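Local coordinates for D-isomer specific 2-hydroxyacid dehydrogenase family protein (Aeromonas salmonicida subsp. salmonicida, PDB 3HG7) that probably acts as an NAD-dependent oxidoreductase of the D-isomer specific 2-hydroxyacid dehydrogenase family, at residues G109-L112 with S113-Q117; N189-L192 with A193-D196. The protein carries 1 engineered substitution. All blocks are in the same frame, centred on the assembly; numbering follows the deposited sequence.

Contact 1 (G109-L112 with S113-Q117); sequences GHLL and SLMRQ
Leu111 and Met115, one helical turn apart, bring their side chains alongside each other, both pointing the same way. CD1 of Leu111 approaches CG of Met115 to 4.0 Å. On Leu111, CG stands anti to the backbone N (chi1 174°), which sets it beside the carbonyl carbon and lets one methyl lean toward the next turn. Met115 offers CG, and the bends beyond it at chi2 and chi3 take the thioether end away.

The backbone bonds are the i+4 to i bonds of an alpha helix. Ser113 N reaches Gly109 O at 2.8 Å, and Leu114 N reaches His110 O at 3.1 Å. The straightest is Met115 N to Leu111 O, 2.9 Å long with an N-H...O angle of 172°. Arg116 N closes the series on Leu112 O. Here helix 100-115 ends in a Schellman motif: Gln117 takes a positive phi of 56°, its N makes a weak bond to Leu114 O, and it then serves as N-cap of helix 118-126.

Aliphatic carbons also lie against the carbonyl oxygens of the preceding turn. CG of Leu114 comes within 3.3 Å of His110 O, and CB of Arg116 within 3.4 Å of Leu112 O. Beyond the turn, Leu111 and Leu114 pack on Ile225, and Leu114 also meets Met251 and Val253, laying the helix against two strands of the seven-stranded sheet.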
ATOM      1  N   GLY A 109     -11.697  -9.781   0.712  1.00 11.29           N
ATOM      2  CA  GLY A 109     -12.298  -9.944   2.030  1.00 11.58           C
ATOM      3  C   GLY A 109     -13.294  -8.815   2.294  1.00 11.62           C
ATOM      4  O   GLY A 109     -14.441  -9.050   2.699  1.00 11.65           O
ATOM      5  N   HIS A 110     -12.871  -7.588   2.025  1.00 11.58           N
ATOM      6  CA  HIS A 110     -13.739  -6.437   2.260  1.00 10.56           C
ATOM      7  C   HIS A 110     -14.912  -6.449   1.276  1.00 10.19           C
ATOM      8  O   HIS A 110     -16.045  -6.133   1.623  1.00  9.08           O
ATOM      9  CB  HIS A 110     -12.979  -5.133   2.153  1.00 12.69           C
ATOM     10  CG  HIS A 110     -12.295  -4.752   3.433  1.00 13.59           C
ATOM     11  ND1 HIS A 110     -12.961  -4.133   4.464  1.00 15.10           N
ATOM     12  CD2 HIS A 110     -11.021  -4.918   3.852  1.00 14.08           C
ATOM     13  CE1 HIS A 110     -12.125  -3.919   5.465  1.00 13.35           C
ATOM     14  NE2 HIS A 110     -10.945  -4.406   5.132  1.00 16.35           N
ATOM     15  N   LEU A 111     -14.620  -6.830   0.047  1.00  9.20           N
ATOM     16  CA  LEU A 111     -15.637  -6.832  -0.974  1.00  9.50           C
ATOM     17  C   LEU A 111     -16.705  -7.879  -0.650  1.00 10.39           C
ATOM     18  O   LEU A 111     -17.904  -7.593  -0.714  1.00  9.37           O
ATOM     19  CB  LEU A 111     -15.020  -7.104  -2.347  1.00  9.81           C
ATOM     20  CG  LEU A 111     -16.004  -7.282  -3.507  1.00 13.63           C
ATOM     21  CD1 LEU A 111     -16.787  -6.013  -3.703  1.00 10.52           C
ATOM     22  CD2 LEU A 111     -15.327  -7.767  -4.842  1.00 10.52           C
ATOM     23  N   LEU A 112     -16.276  -9.082  -0.288  1.00 11.38           N
ATOM     24  CA  LEU A 112     -17.259 -10.129  -0.015  1.00 11.74           C
ATOM     25  C   LEU A 112     -17.952  -9.816   1.309  1.00 11.23           C
ATOM     26  O   LEU A 112     -19.129 -10.105   1.437  1.00 11.95           O
ATOM     27  CB  LEU A 112     -16.594 -11.493  -0.005  1.00 13.68           C
ATOM     28  CG  LEU A 112     -16.098 -11.880  -1.404  1.00  8.62           C
ATOM     29  CD1 LEU A 112     -15.113 -13.031  -1.356  1.00 14.34           C
ATOM     30  CD2 LEU A 112     -17.388 -12.237  -2.232  1.00 14.84           C
ATOM     31  N   SER A 113     -17.240  -9.197   2.272  1.00  9.37           N
ATOM     32  CA  SER A 113     -17.911  -8.765   3.502  1.00  9.80           C
ATOM     33  C   SER A 113     -19.136  -7.901   3.190  1.00 10.57           C
ATOM     34  O   SER A 113     -20.220  -8.122   3.735  1.00 10.98           O
ATOM     35  CB  SER A 113     -16.953  -8.064   4.473  1.00  9.78           C
ATOM     36  OG  SER A 113     -17.675  -7.649   5.630  1.00 13.59           O
ATOM     37  N   LEU A 114     -18.935  -6.933   2.304  1.00 10.56           N
ATOM     38  CA  LEU A 114     -19.972  -6.020   1.856  1.00 11.44           C
ATOM     39  C   LEU A 114     -21.079  -6.705   1.060  1.00 10.55           C
ATOM     40  O   LEU A 114     -22.277  -6.531   1.314  1.00 11.19           O
ATOM     41  CB  LEU A 114     -19.351  -4.943   0.970  1.00 11.83           C
ATOM     42  CG  LEU A 114     -18.511  -3.912   1.722  1.00 16.40           C
ATOM     43  CD1 LEU A 114     -17.793  -3.090   0.676  1.00 13.87           C
ATOM     44  CD2 LEU A 114     -19.385  -3.062   2.676  1.00 13.95           C
ATOM     45  N   MET A 115     -20.662  -7.436   0.037  1.00 11.14           N
ATOM     46  CA  MET A 115     -21.616  -8.142  -0.841  1.00 11.09           C
ATOM     47  C   MET A 115     -22.542  -9.123  -0.100  1.00 10.87           C
ATOM     48  O   MET A 115     -23.710  -9.246  -0.453  1.00 10.74           O
ATOM     49  CB  MET A 115     -20.837  -8.851  -1.974  1.00 11.70           C
ATOM     50  CG  MET A 115     -20.251  -7.942  -3.097  1.00 18.06           C
ATOM     51  SD  MET A 115     -21.435  -6.843  -3.923  1.00 12.79           S
ATOM     52  CE  MET A 115     -22.410  -8.018  -4.915  1.00 17.66           C
ATOM     53  N   ARG A 116     -22.024  -9.807   0.914  1.00 10.67           N
ATOM     54  CA  ARG A 116     -22.765 -10.836   1.623  1.00  9.76           C
ATOM     55  C   ARG A 116     -23.325 -10.323   2.935  1.00  9.65           C
ATOM     56  O   ARG A 116     -23.876 -11.077   3.744  1.00 10.33           O
ATOM     57  CB  ARG A 116     -21.882 -12.053   1.891  1.00  9.85           C
ATOM     58  CG  ARG A 116     -21.570 -12.890   0.646  1.00  9.99           C
ATOM     59  CD  ARG A 116     -22.821 -13.169  -0.230  1.00  9.66           C
ATOM     60  NE  ARG A 116     -22.425 -13.999  -1.345  1.00 10.64           N
ATOM     61  CZ  ARG A 116     -22.531 -15.329  -1.358  1.00  9.29           C
ATOM     62  NH1 ARG A 116     -23.051 -15.972  -0.321  1.00  9.23           N
ATOM     63  NH2 ARG A 116     -22.113 -16.011  -2.427  1.00 10.42           N
ATOM     64  N   GLN A 117     -23.102  -9.032   3.158  1.00  9.63           N
ATOM     65  CA  GLN A 117     -23.630  -8.346   4.331  1.00 10.70           C
ATOM     66  C   GLN A 117     -23.235  -8.983   5.651  1.00  8.68           C
ATOM     67  O   GLN A 117     -24.065  -9.127   6.542  1.00  7.18           O
ATOM     68  CB  GLN A 117     -25.149  -8.211   4.195  1.00 14.00           C
ATOM     69  CG  GLN A 117     -25.508  -7.568   2.885  1.00 21.21           C
ATOM     70  CD  GLN A 117     -26.949  -7.261   2.816  1.00 18.63           C
ATOM     71  OE1 GLN A 117     -27.790  -8.140   2.588  1.00 21.35           O
ATOM     72  NE2 GLN A 117     -27.267  -5.990   3.032  1.00 23.26           N
TER

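Contact 2 (N189-L192 with A193-D196); sequences NKML and AQAD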
ATOM      1  N   ASN A 189     -13.657   8.063 -17.034  1.00 33.95           N
ATOM      2  CA  ASN A 189     -15.099   8.287 -16.796  1.00 33.39           C
ATOM      3  C   ASN A 189     -15.981   7.275 -17.507  1.00 33.19           C
ATOM      4  O   ASN A 189     -16.993   6.824 -16.965  1.00 32.26           O
ATOM      5  CB  ASN A 189     -15.524   9.708 -17.190  1.00 33.32           C
ATOM      6  CG  ASN A 189     -15.101  10.754 -16.169  1.00 44.17           C
ATOM      7  OD1 ASN A 189     -14.143  10.564 -15.430  1.00 32.72           O
ATOM      8  ND2 ASN A 189     -15.815  11.877 -16.143  1.00 33.25           N
ATOM      9  N   LYS A 190     -15.597   6.944 -18.739  1.00 33.93           N
ATOM     10  CA  LYS A 190     -16.259   5.899 -19.512  1.00 34.62           C
ATOM     11  C   LYS A 190     -16.128   4.540 -18.816  1.00 34.17           C
ATOM     12  O   LYS A 190     -17.100   3.786 -18.733  1.00 34.10           O
ATOM     13  CB  LYS A 190     -15.699   5.857 -20.938  1.00 35.56           C
ATOM     14  CG  LYS A 190     -16.345   6.874 -21.877  1.00 39.82           C
ATOM     15  CD  LYS A 190     -15.317   7.749 -22.595  1.00 36.71           C
ATOM     16  CE  LYS A 190     -14.250   6.940 -23.334  1.00 40.05           C
ATOM     17  NZ  LYS A 190     -13.238   7.822 -23.973  1.00 37.27           N
ATOM     18  N   MET A 191     -14.932   4.249 -18.304  1.00 33.60           N
ATOM     19  CA  MET A 191     -14.684   3.012 -17.551  1.00 33.10           C
ATOM     20  C   MET A 191     -15.385   2.958 -16.184  1.00 31.63           C
ATOM     21  O   MET A 191     -15.876   1.897 -15.771  1.00 31.48           O
ATOM     22  CB  MET A 191     -13.174   2.752 -17.417  1.00 33.72           C
ATOM     23  CG  MET A 191     -12.496   2.238 -18.689  1.00 27.20           C
ATOM     24  SD  MET A 191     -13.439   1.035 -19.697  1.00 35.67           S
ATOM     25  CE  MET A 191     -14.411   2.060 -20.796  1.00 27.79           C
ATOM     26  N   LEU A 192     -15.445   4.099 -15.498  1.00 29.84           N
ATOM     27  CA  LEU A 192     -16.100   4.201 -14.194  1.00 27.87           C
ATOM     28  C   LEU A 192     -17.583   3.917 -14.289  1.00 26.67           C
ATOM     29  O   LEU A 192     -18.194   3.313 -13.380  1.00 24.87           O
ATOM     30  CB  LEU A 192     -15.883   5.592 -13.587  1.00 28.04           C
ATOM     31  CG  LEU A 192     -14.501   5.922 -12.990  1.00 32.08           C
ATOM     32  CD1 LEU A 192     -14.475   7.356 -12.458  1.00 28.16           C
ATOM     33  CD2 LEU A 192     -14.084   4.941 -11.892  1.00 28.40           C
ATOM     34  N   ALA A 193     -18.168   4.370 -15.397  1.00 25.92           N
ATOM     35  CA  ALA A 193     -19.592   4.268 -15.607  1.00 25.61           C
ATOM     36  C   ALA A 193     -20.050   2.828 -15.577  1.00 25.59           C
ATOM     37  O   ALA A 193     -21.190   2.566 -15.219  1.00 25.45           O
ATOM     38  CB  ALA A 193     -19.980   4.919 -16.939  1.00 25.99           C
ATOM     39  N   GLN A 194     -19.173   1.905 -15.976  1.00 26.22           N
ATOM     40  CA  GLN A 194     -19.523   0.479 -16.005  1.00 27.13           C
ATOM     41  C   GLN A 194     -18.869  -0.335 -14.871  1.00 25.84           C
ATOM     42  O   GLN A 194     -18.880  -1.573 -14.905  1.00 25.41           O
ATOM     43  CB  GLN A 194     -19.205  -0.139 -17.376  1.00 28.66           C
ATOM     44  CG  GLN A 194     -17.724  -0.376 -17.654  1.00 45.20           C
ATOM     45  CD  GLN A 194     -17.418  -0.395 -19.135  1.00 30.38           C
ATOM     46  OE1 GLN A 194     -17.635   0.596 -19.833  1.00 45.83           O
ATOM     47  NE2 GLN A 194     -16.920  -1.528 -19.629  1.00 45.60           N
ATOM     48  N   ALA A 195     -18.310   0.368 -13.890  1.00 24.91           N
ATOM     49  CA  ALA A 195     -17.577  -0.263 -12.779  1.00 23.84           C
ATOM     50  C   ALA A 195     -18.455  -0.545 -11.546  1.00 22.88           C
ATOM     51  O   ALA A 195     -19.073   0.359 -10.985  1.00 22.49           O
ATOM     52  CB  ALA A 195     -16.345   0.585 -12.388  1.00 23.84           C
ATOM     53  N   ASP A 196     -18.492  -1.803 -11.115  1.00 21.63           N
ATOM     54  CA  ASP A 196     -19.224  -2.154  -9.898  1.00 20.30           C
ATOM     55  C   ASP A 196     -18.320  -1.981  -8.686  1.00 19.01           C
ATOM     56  O   ASP A 196     -18.774  -1.573  -7.605  1.00 18.67           O
ATOM     57  CB  ASP A 196     -19.731  -3.586  -9.983  1.00 20.89           C
ATOM     58  CG  ASP A 196     -20.694  -3.770 -11.123  1.00 35.68           C
ATOM     59  OD1 ASP A 196     -21.624  -2.932 -11.223  1.00 21.56           O
ATOM     60  OD2 ASP A 196     -20.498  -4.711 -11.931  1.00 22.09           O
TER
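Ala193 meets Asn189 one turn back. Its methyl lies 3.5 Å from Asn189 O and almost as close to Lys190 O, against two successive carbonyls of the preceding turn. Ala193 N is also placed to donate to Asn189 O, although the position of that nitrogen is doubtful.

Gln194 follows, and its N makes a weak bond to Met191 O (3.3 Å). Its CG stands between the backbone N and the carbonyl carbon (chi1 74°), the crowded position, and from there the extended chain runs alongside Met191, both side chains pointing the same way. The touching ends are OE1 of Gln194 and CE of Met191, 3.7 Å apart, a methyl set beside an amide oxygen. OE1 is also 3.4 Å from Lys190 O; both are acceptors, and no bond joins them. Met191 and Gln194 both rest on Leu167.

Ala195 directs its CB toward the helix, 3.4 Å from Leu192 O, and shares Leu144 with Met191 and Leu192. Ala195 N bonds to Leu192 O at 3.0 Å, the straightest bond across the contact, though that oxygen is less surely placed. By Ala195 the backbone has left helical angles, with a psi of 124°.

The side chain of Asp196 starts away from the helix, and other parts of the fold hold its carboxylate: OD1 in a salt bridge with Lys221 NZ, OD2 accepting from Thr142 N. This closes the crossover from edge strand 181-183, through helix 188-193, to strand 197-200 next to strand 142-146, the step joining the two halves of a Rossmann-type sheet.

How the contacts relate
Both contacts are local turns at the C-terminal end of a helix, and both helices lie on the NAD-binding domain's seven-stranded parallel sheet. Their centres lie about 20 Å apart, and they do not touch. Contact 1 ends a long helix, with regular backbone bonds and a Schellman motif leading straight into another helix; it is mostly a surface contact, with Leu111 buried. Contact 2 ends a short helix, is partly buried through Leu192 and Ala195, closes its last turn with three bonds against four, one weak and two with less certain atoms, and then leads into a strand. Strand 225-228 relates them: contact 1 packs on Ile225, and the backbone of Asp196 bonds to the same residue.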